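Local atomic coordinates of fiber protein (Snake adenovirus 1, PDB entry 4UMI), a protein that forms the trimeric spikes at the vertices of the adenovirus capsid and, through its head domain, probably attaches the virion to a receptor on the host cell. Residues A[109-114]-A[148-153]; A[117-122]-A[138-143]; A[174-179]-A[189-194]. All coordinates share one frame; numbering follows the deposited sequence.

Interaction 1 of 3, residues A[109-114]-A[148-153]; sequences EELQND and FKAPAS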
loop_
_atom_site.group_PDB
_atom_site.type_symbol
_atom_site.label_atom_id
_atom_site.label_comp_id
_atom_site.label_asym_id
_atom_site.label_seq_id
_atom_site.Cartn_x
_atom_site.Cartn_y
_atom_site.Cartn_z
ATOM N N GLU A 109 14.808 -0.133 -9.598
ATOM C CA GLU A 109 15.446 -0.687 -10.791
ATOM C C GLU A 109 14.381 -0.852 -11.868
ATOM O O GLU A 109 13.240 -1.221 -11.561
ATOM C CB GLU A 109 16.017 -2.043 -10.382
ATOM C CG GLU A 109 16.877 -2.748 -11.376
ATOM C CD GLU A 109 17.549 -3.914 -10.698
ATOM O OE1 GLU A 109 18.004 -3.779 -9.516
ATOM O OE2 GLU A 109 17.635 -4.960 -11.355
ATOM N N GLU A 110 14.755 -0.659 -13.124
ATOM C CA GLU A 110 13.872 -0.846 -14.261
ATOM C C GLU A 110 14.269 -2.135 -14.952
ATOM O O GLU A 110 15.453 -2.344 -15.211
ATOM C CB GLU A 110 14.013 0.334 -15.217
ATOM C CG GLU A 110 13.027 0.316 -16.364
ATOM C CD GLU A 110 11.681 0.868 -15.993
ATOM O OE1 GLU A 110 11.587 1.606 -14.991
ATOM O OE2 GLU A 110 10.711 0.549 -16.710
ATOM N N LEU A 111 13.290 -2.999 -15.204
ATOM C CA LEU A 111 13.481 -4.270 -15.907
ATOM C C LEU A 111 12.666 -4.273 -17.183
ATOM O O LEU A 111 11.600 -3.696 -17.258
ATOM C CB LEU A 111 13.045 -5.471 -15.061
ATOM C CG LEU A 111 13.973 -5.865 -13.925
ATOM C CD1 LEU A 111 14.156 -4.802 -12.873
ATOM C CD2 LEU A 111 13.568 -7.150 -13.258
ATOM N N GLN A 112 13.197 -4.930 -18.204
ATOM C CA GLN A 112 12.503 -4.992 -19.467
ATOM C C GLN A 112 12.659 -6.398 -20.032
ATOM O O GLN A 112 13.735 -7.011 -19.944
ATOM C CB GLN A 112 13.089 -3.938 -20.408
ATOM C CG GLN A 112 12.389 -3.782 -21.743
ATOM C CD GLN A 112 12.980 -2.656 -22.580
ATOM O OE1 GLN A 112 13.538 -1.694 -22.050
ATOM N NE2 GLN A 112 12.851 -2.771 -23.886
ATOM N N ASN A 113 11.571 -6.937 -20.571
ATOM C CA ASN A 113 11.620 -8.284 -21.164
ATOM C C ASN A 113 11.948 -8.179 -22.646
ATOM O O ASN A 113 12.142 -7.087 -23.189
ATOM C CB ASN A 113 10.351 -9.120 -20.900
ATOM C CG ASN A 113 9.143 -8.636 -21.670
ATOM O OD1 ASN A 113 9.203 -7.675 -22.426
ATOM N ND2 ASN A 113 8.034 -9.315 -21.467
ATOM N N ASP A 114 12.019 -9.336 -23.297
ATOM C CA ASP A 114 12.398 -9.352 -24.709
ATOM C C ASP A 114 11.354 -8.695 -25.627
ATOM O O ASP A 114 11.673 -8.349 -26.777
ATOM C CB ASP A 114 12.737 -10.781 -25.184
ATOM C CG ASP A 114 11.615 -11.791 -24.921
ATOM O OD1 ASP A 114 10.603 -11.442 -24.265
ATOM O OD2 ASP A 114 11.758 -12.951 -25.363
ATOM N N PHE A 148 6.060 -12.107 -16.833
ATOM C CA PHE A 148 7.127 -11.167 -17.107
ATOM C C PHE A 148 8.443 -11.731 -16.572
ATOM O O PHE A 148 8.534 -12.049 -15.403
ATOM C CB PHE A 148 6.821 -9.835 -16.422
ATOM C CG PHE A 148 7.893 -8.813 -16.602
ATOM C CD1 PHE A 148 7.987 -8.094 -17.780
ATOM C CD2 PHE A 148 8.821 -8.592 -15.609
ATOM C CE1 PHE A 148 8.976 -7.150 -17.949
ATOM C CE2 PHE A 148 9.833 -7.661 -15.800
ATOM C CZ PHE A 148 9.892 -6.930 -16.955
ATOM N N LYS A 149 9.440 -11.876 -17.451
ATOM C CA LYS A 149 10.729 -12.400 -17.087
ATOM C C LYS A 149 11.812 -11.460 -17.563
ATOM O O LYS A 149 11.826 -11.044 -18.721
ATOM C CB LYS A 149 10.921 -13.749 -17.751
ATOM C CG LYS A 149 10.109 -14.840 -17.125
ATOM C CD LYS A 149 10.339 -16.197 -17.786
ATOM C CE LYS A 149 11.102 -17.178 -16.897
ATOM N NZ LYS A 149 10.269 -17.795 -15.815
ATOM N N ALA A 150 12.728 -11.135 -16.667
ATOM C CA ALA A 150 13.824 -10.241 -17.026
ATOM C C ALA A 150 14.961 -10.341 -16.014
ATOM O O ALA A 150 14.753 -10.699 -14.861
ATOM C CB ALA A 150 13.331 -8.828 -17.095
ATOM N N PRO A 151 16.192 -10.092 -16.479
ATOM C CA PRO A 151 17.330 -10.091 -15.590
ATOM C C PRO A 151 17.242 -9.009 -14.543
ATOM O O PRO A 151 16.840 -7.885 -14.854
ATOM C CB PRO A 151 18.510 -9.794 -16.525
ATOM C CG PRO A 151 18.013 -9.968 -17.905
ATOM C CD PRO A 151 16.547 -9.742 -17.865
ATOM N N ALA A 152 17.580 -9.369 -13.311
ATOM C CA ALA A 152 17.591 -8.433 -12.185
ATOM C C ALA A 152 19.015 -8.297 -11.670
ATOM O O ALA A 152 19.812 -9.229 -11.774
ATOM C CB ALA A 152 16.709 -8.968 -11.095
ATOM N N SER A 153 19.329 -7.146 -11.095
ATOM C CA SER A 153 20.639 -6.949 -10.464
ATOM C C SER A 153 20.905 -7.949 -9.339
ATOM O O SER A 153 19.983 -8.546 -8.778
ATOM C CB SER A 153 20.752 -5.541 -9.900
ATOM O OG SER A 153 19.926 -5.345 -8.770
HETATM O O HOH W 1 17.798 -4.862 -14.134
HETATM O O HOH W 2 15.873 -6.223 -17.110
HETATM O O HOH W 3 8.349 -11.913 -20.217
HETATM O O HOH W 4 12.312 -11.855 -21.388
#
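Both carboxylate oxygens of Glu109 are taken up by Ser153: its hydroxyl donates to OE1, with OG and OE1 2.6 Å apart, while its backbone N donates to OE2 at 2.8 Å and an N-H...O angle of 169°. Each donor arrives on the syn side, somewhat out of the carboxylate plane, so the two bonds together fix the rotation of the group. The Glu109 chain spans the gap by running extended from a CG that lies anti to its own N (chi1 -172°). Ser153 is the N-cap of helix 154-161, and its OG also accepts from Leu156 N; the carboxylate thus sits beside a helix start, which would favour its negative charge. Waters bridge the strands further along: one donates to Glu109 OE2 and Pro151 O, another joins Gln112 N to that same carbonyl.

Strands 101-112 and 148-151 are edge strands of two different four-stranded antiparallel sheets of the fibre head; their short segments come together steeply crossed, at 118° with axes 6.2 Å apart, and without backbone pairing. Leu111 points toward 148-153, its CB 3.9 Å from Ala150 CB and 4.0 Å from Phe148 CZ. The phenyl edge meets the backbone at Leu111 O, and the ring also borders the side chain of Asn113. Asn113 CB touches Lys149 O at 3.3 Å, while its OD1 accepts from Val117 N.

Interaction 2 of 3, residues A[117-122]-A[138-143]; sequences VSFAFQ and AYSGDG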
loop_
_atom_site.group_PDB
_atom_site.type_symbol
_atom_site.label_atom_id
_atom_site.label_comp_id
_atom_site.label_asym_id
_atom_site.label_seq_id
_atom_site.Cartn_x
_atom_site.Cartn_y
_atom_site.Cartn_z
ATOM N N VAL A 117 8.065 -4.921 -22.817
ATOM C CA VAL A 117 7.330 -4.566 -21.591
ATOM C C VAL A 117 8.350 -4.150 -20.558
ATOM O O VAL A 117 9.366 -4.796 -20.429
ATOM C CB VAL A 117 6.508 -5.756 -21.049
ATOM C CG1 VAL A 117 5.873 -5.446 -19.702
ATOM C CG2 VAL A 117 5.441 -6.197 -22.042
ATOM N N SER A 118 8.043 -3.113 -19.797
ATOM C CA SER A 118 8.945 -2.626 -18.780
ATOM C C SER A 118 8.247 -2.475 -17.448
ATOM O O SER A 118 7.084 -2.048 -17.400
ATOM C CB SER A 118 9.674 -1.385 -19.211
ATOM O OG SER A 118 8.787 -0.333 -19.311
ATOM N N PHE A 119 8.969 -2.849 -16.399
ATOM C CA PHE A 119 8.550 -2.692 -15.018
ATOM C C PHE A 119 9.548 -1.853 -14.250
ATOM O O PHE A 119 10.739 -1.935 -14.516
ATOM C CB PHE A 119 8.451 -4.039 -14.274
ATOM C CG PHE A 119 7.127 -4.692 -14.388
ATOM C CD1 PHE A 119 6.741 -5.379 -15.514
ATOM C CD2 PHE A 119 6.282 -4.673 -13.310
ATOM C CE1 PHE A 119 5.521 -5.983 -15.566
ATOM C CE2 PHE A 119 5.054 -5.275 -13.350
ATOM C CZ PHE A 119 4.682 -5.950 -14.479
ATOM N N ALA A 120 9.075 -1.089 -13.270
ATOM C CA ALA A 120 9.930 -0.531 -12.247
ATOM C C ALA A 120 9.605 -1.223 -10.961
ATOM O O ALA A 120 8.428 -1.412 -10.592
ATOM C CB ALA A 120 9.719 0.950 -12.126
ATOM N N PHE A 121 10.649 -1.653 -10.276
ATOM C CA PHE A 121 10.554 -2.264 -8.962
ATOM C C PHE A 121 11.291 -1.376 -7.957
ATOM O O PHE A 121 12.358 -0.854 -8.260
ATOM C CB PHE A 121 11.153 -3.644 -8.948
ATOM C CG PHE A 121 10.373 -4.646 -9.746
ATOM C CD1 PHE A 121 9.267 -5.263 -9.208
ATOM C CD2 PHE A 121 10.722 -4.964 -11.036
ATOM C CE1 PHE A 121 8.541 -6.178 -9.939
ATOM C CE2 PHE A 121 10.009 -5.876 -11.759
ATOM C CZ PHE A 121 8.904 -6.441 -11.222
ATOM N N GLN A 122 10.763 -1.264 -6.749
ATOM C CA GLN A 122 11.425 -0.619 -5.626
ATOM C C GLN A 122 11.487 -1.605 -4.488
ATOM O O GLN A 122 10.487 -2.252 -4.158
ATOM C CB GLN A 122 10.718 0.685 -5.217
ATOM C CG GLN A 122 11.174 1.320 -3.913
ATOM C CD GLN A 122 10.275 2.426 -3.490
ATOM O OE1 GLN A 122 9.137 2.546 -3.978
ATOM N NE2 GLN A 122 10.716 3.184 -2.514
ATOM N N ALA A 138 5.922 -2.571 -7.120
ATOM C CA ALA A 138 6.019 -2.865 -8.550
ATOM C C ALA A 138 5.062 -1.985 -9.348
ATOM O O ALA A 138 3.919 -1.791 -8.927
ATOM C CB ALA A 138 5.648 -4.312 -8.814
ATOM N N TYR A 139 5.511 -1.490 -10.493
ATOM C CA TYR A 139 4.672 -0.676 -11.370
ATOM C C TYR A 139 4.989 -0.964 -12.819
ATOM O O TYR A 139 6.153 -1.092 -13.192
ATOM C CB TYR A 139 4.934 0.835 -11.132
ATOM C CG TYR A 139 4.323 1.708 -12.214
ATOM C CD1 TYR A 139 2.965 1.942 -12.254
ATOM C CD2 TYR A 139 5.091 2.237 -13.244
ATOM C CE1 TYR A 139 2.367 2.654 -13.279
ATOM C CE2 TYR A 139 4.510 2.955 -14.260
ATOM C CZ TYR A 139 3.153 3.166 -14.273
ATOM O OH TYR A 139 2.538 3.860 -15.285
ATOM N N SER A 140 3.949 -1.085 -13.655
ATOM C CA SER A 140 4.169 -1.013 -15.091
ATOM C C SER A 140 3.002 -0.240 -15.704
ATOM O O SER A 140 1.867 -0.483 -15.338
ATOM C CB SER A 140 4.204 -2.404 -15.708
ATOM O OG SER A 140 4.362 -2.339 -17.112
ATOM N N GLY A 141 3.297 0.542 -16.733
ATOM C CA GLY A 141 2.249 1.177 -17.514
ATOM C C GLY A 141 1.663 0.230 -18.558
ATOM O O GLY A 141 0.647 0.520 -19.177
ATOM N N ASP A 142 2.370 -0.817 -18.847
ATOM C CA ASP A 142 2.017 -1.749 -19.889
ATOM C C ASP A 142 0.944 -2.711 -19.457
ATOM O O ASP A 142 0.632 -2.855 -18.267
ATOM C CB ASP A 142 3.262 -2.505 -20.310
ATOM C CG ASP A 142 4.342 -1.591 -20.900
ATOM O OD1 ASP A 142 3.981 -0.629 -21.645
ATOM O OD2 ASP A 142 5.552 -1.808 -20.586
ATOM N N GLY A 143 0.306 -3.314 -20.432
ATOM C CA GLY A 143 -0.451 -4.518 -20.191
ATOM C C GLY A 143 0.498 -5.695 -20.171
ATOM O O GLY A 143 1.656 -5.636 -20.623
HETATM O O HOH W 5 6.103 0.600 -17.754
HETATM O O HOH W 6 7.518 -0.405 -22.083
#
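Ser140 CB sits squarely over the phenyl face of Phe119, 3.6 Å from the ring centroid and only 4° off the normal, a CH-pi contact with the methylene centred above the ring. The same side chain turns its hydroxyl elsewhere: with OG placed anti to the backbone N (chi1 178°), it donates to Ser118 O at 2.8 Å, approaching 26° out of the carbonyl plane. Ser140 OG in turn accepts from Asp142 N, closing an ST turn where strand 131-140 ends. Ser140 therefore shows carbon to the aromatic ring and oxygen to two backbone groups.

Asp142 reaches back across the turn. Its OD2 receives Ser118 N at 2.9 Å in a nearly straight bond. Val117 and Asp142 lie alongside, running opposite ways, with Val117 CG1 3.8 Å from OD2.

Further along, toward Phe121, the strands pair as a regular antiparallel hairpin: Ala120 and Tyr139 make a hydrogen-bonded pair, with N and O exchanged both ways at 2.9 Å. Phe121 and Ala138, the adjoining non-hydrogen-bonded pair, share the other face of the sheet, where Phe121 CE1 lies 3.6 Å from Ala138 CB. Phe119 and Phe121 are covered by Leu188 and Leu186 of the second sheet, whereas Ala120 and Tyr139 pack on Leu205 and Tyr204 of a neighbouring subunit.

Chemically, the face of Phe119, Phe121 and Ala138 is apolar. The subunit interface is mixed, Ala120 and Tyr139 packing while Gln122 bonds Lys133 and Glu126 of the neighbouring subunit. At the open end a serine and an aspartate supply acceptors and a donor to backbone groups beyond the regular pairing.

Interaction 3 of 3, residues A[174-179]-A[189-194]; sequences LGTGIV and EISRSL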
loop_
_atom_site.group_PDB
_atom_site.type_symbol
_atom_site.label_atom_id
_atom_site.label_comp_id
_atom_site.label_asym_id
_atom_site.label_seq_id
_atom_site.Cartn_x
_atom_site.Cartn_y
_atom_site.Cartn_z
ATOM N N LEU A 174 -6.090 -5.284 -11.066
ATOM C CA LEU A 174 -6.874 -6.218 -11.896
ATOM C C LEU A 174 -6.489 -7.670 -11.768
ATOM O O LEU A 174 -7.059 -8.537 -12.427
ATOM C CB LEU A 174 -6.803 -5.789 -13.363
ATOM C CG LEU A 174 -7.232 -4.346 -13.619
ATOM C CD1 LEU A 174 -7.111 -3.962 -15.081
ATOM C CD2 LEU A 174 -8.641 -4.071 -13.126
ATOM N N GLY A 175 -5.578 -8.010 -10.893
ATOM C CA GLY A 175 -5.227 -9.410 -10.688
ATOM C C GLY A 175 -4.100 -9.587 -9.710
ATOM O O GLY A 175 -3.623 -8.623 -9.145
ATOM N N THR A 176 -3.661 -10.810 -9.531
ATOM C CA THR A 176 -2.684 -11.169 -8.525
ATOM C C THR A 176 -1.428 -11.662 -9.253
ATOM O O THR A 176 -1.496 -12.258 -10.304
ATOM C CB THR A 176 -3.235 -12.372 -7.678
ATOM O OG1 THR A 176 -4.586 -12.080 -7.265
ATOM C CG2 THR A 176 -2.339 -12.633 -6.537
ATOM N N GLY A 177 -0.289 -11.442 -8.638
ATOM C CA GLY A 177 0.951 -11.968 -9.166
ATOM C C GLY A 177 1.793 -12.644 -8.114
ATOM O O GLY A 177 1.544 -12.527 -6.893
ATOM N N ILE A 178 2.804 -13.343 -8.585
ATOM C CA ILE A 178 3.824 -13.901 -7.731
ATOM C C ILE A 178 5.165 -13.527 -8.327
ATOM O O ILE A 178 5.429 -13.832 -9.481
ATOM C CB ILE A 178 3.752 -15.440 -7.578
ATOM C CG1 ILE A 178 2.457 -15.901 -6.901
ATOM C CG2 ILE A 178 4.947 -15.949 -6.813
ATOM C CD1 ILE A 178 2.164 -17.371 -7.124
ATOM N N VAL A 179 6.008 -12.856 -7.535
ATOM C CA VAL A 179 7.340 -12.522 -7.965
ATOM C C VAL A 179 8.353 -13.463 -7.313
ATOM O O VAL A 179 8.293 -13.721 -6.117
ATOM C CB VAL A 179 7.712 -11.079 -7.556
ATOM C CG1 VAL A 179 9.128 -10.733 -7.951
ATOM C CG2 VAL A 179 6.784 -10.060 -8.193
ATOM N N GLU A 189 4.673 -14.025 -12.263
ATOM C CA GLU A 189 3.582 -14.846 -12.810
ATOM C C GLU A 189 2.271 -14.186 -12.461
ATOM O O GLU A 189 2.184 -13.632 -11.387
ATOM C CB GLU A 189 3.618 -16.243 -12.171
ATOM C CG GLU A 189 4.875 -17.011 -12.446
ATOM C CD GLU A 189 4.702 -18.492 -12.351
ATOM O OE1 GLU A 189 3.776 -18.990 -11.631
ATOM O OE2 GLU A 189 5.517 -19.161 -13.017
ATOM N N ILE A 190 1.276 -14.241 -13.335
ATOM C CA ILE A 190 0.033 -13.533 -13.139
ATOM C C ILE A 190 -1.195 -14.419 -13.239
ATOM O O ILE A 190 -1.250 -15.355 -13.986
ATOM C CB ILE A 190 -0.116 -12.333 -14.106
ATOM C CG1 ILE A 190 0.013 -12.763 -15.581
ATOM C CG2 ILE A 190 0.943 -11.319 -13.795
ATOM C CD1 ILE A 190 -0.178 -11.654 -16.565
ATOM N N SER A 191 -2.202 -14.088 -12.460
ATOM C CA SER A 191 -3.432 -14.869 -12.339
ATOM C C SER A 191 -4.309 -14.777 -13.561
ATOM O O SER A 191 -5.104 -15.662 -13.796
ATOM C CB SER A 191 -4.232 -14.464 -11.081
ATOM O OG SER A 191 -4.648 -13.113 -11.148
ATOM N N ARG A 192 -4.193 -13.685 -14.269
ATOM C CA ARG A 192 -5.006 -13.390 -15.419
ATOM C C ARG A 192 -4.240 -12.379 -16.265
ATOM O O ARG A 192 -3.341 -11.705 -15.727
ATOM C CB ARG A 192 -6.385 -12.908 -15.046
ATOM C CG ARG A 192 -6.356 -11.553 -14.438
ATOM C CD ARG A 192 -7.757 -10.967 -14.351
ATOM N NE ARG A 192 -8.563 -11.728 -13.404
ATOM C CZ ARG A 192 -9.892 -11.758 -13.369
ATOM N NH1 ARG A 192 -10.618 -11.086 -14.253
ATOM N NH2 ARG A 192 -10.508 -12.492 -12.446
ATOM N N SER A 193 -4.548 -12.272 -17.546
ATOM C CA SER A 193 -3.970 -11.247 -18.355
ATOM C C SER A 193 -4.384 -9.895 -17.810
ATOM O O SER A 193 -5.499 -9.739 -17.320
ATOM C CB SER A 193 -4.408 -11.435 -19.809
ATOM O OG SER A 193 -3.893 -12.706 -20.236
ATOM N N LEU A 194 -3.483 -8.932 -17.831
ATOM C CA LEU A 194 -3.740 -7.613 -17.232
ATOM C C LEU A 194 -3.707 -6.537 -18.318
ATOM O O LEU A 194 -2.656 -6.257 -18.888
ATOM C CB LEU A 194 -2.698 -7.291 -16.148
ATOM C CG LEU A 194 -2.556 -8.289 -15.027
ATOM C CD1 LEU A 194 -1.389 -7.946 -14.126
ATOM C CD2 LEU A 194 -3.806 -8.358 -14.199
#
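Thr176 and Ser191 are joined twice. Thr176 N donates to Ser191 OG at 3.0 Å and 174°, and Ser191 N donates to Thr176 O at 2.9 Å. The hydroxyl is brought there by a chi1 of 63°, which sets OG between the N and carbonyl carbon of Ser191; it stands in for the backbone carbonyl that a continuing strand would offer. The tight packing lies beside them: Gly177 pairs with Ile190 without hydrogen bonds, the CA atoms 4.4 Å apart, and Gly177 CA lies 3.0 Å from Glu189 O, a CA-H...O contact. Gly177 and Gly175 have no side chain, and the opposing backbone comes close to the first as Leu194 CD2 does to the second.

Here strands 175-182 and 185-190 form an antiparallel beta hairpin of the fibre head, inside the second four-stranded sheet, where 168-172 flanks the first strand. Ile178 and Glu189 are its hydrogen-bonded pair, exchanging N and O in both directions at 2.9 Å, although their side chains, on the face opposite Ile190, hardly meet each other.

The solvent side is that of Ser191 and Arg192, where the chain leaves the strand. Arg192 is exposed, its bent chain laying CD 3.2 Å from Leu174 O. Leu194 then turns back to the buried side, its CD2 4.0 Å from Leu174 CB, and Leu174 is also touched by Pro195.

Interactions 1 and 2 adjoin, their centres 9 Å apart: strands 101-112 and 118-128 are neighbours in one sheet, probably bonded through Leu111 N and Phe119 O at 2.8 Å, and interaction 2 is nested in the loop closed by interaction 1. Interaction 2 is the buried one, a hairpin within that sheet whose Phe119 and Phe121 face the domain interior. Interaction 1 is partly buried and joins the two sheets, using a carboxylate, waters and leucine packing instead of strand pairing. Interaction 3, a surface hairpin in the other sheet, shares that sheet with strand 148-151 but makes no touch with interaction 1. Like interaction 2 it relies on antiparallel pairing extended by serine hydroxyls, though with glycines in place of rings.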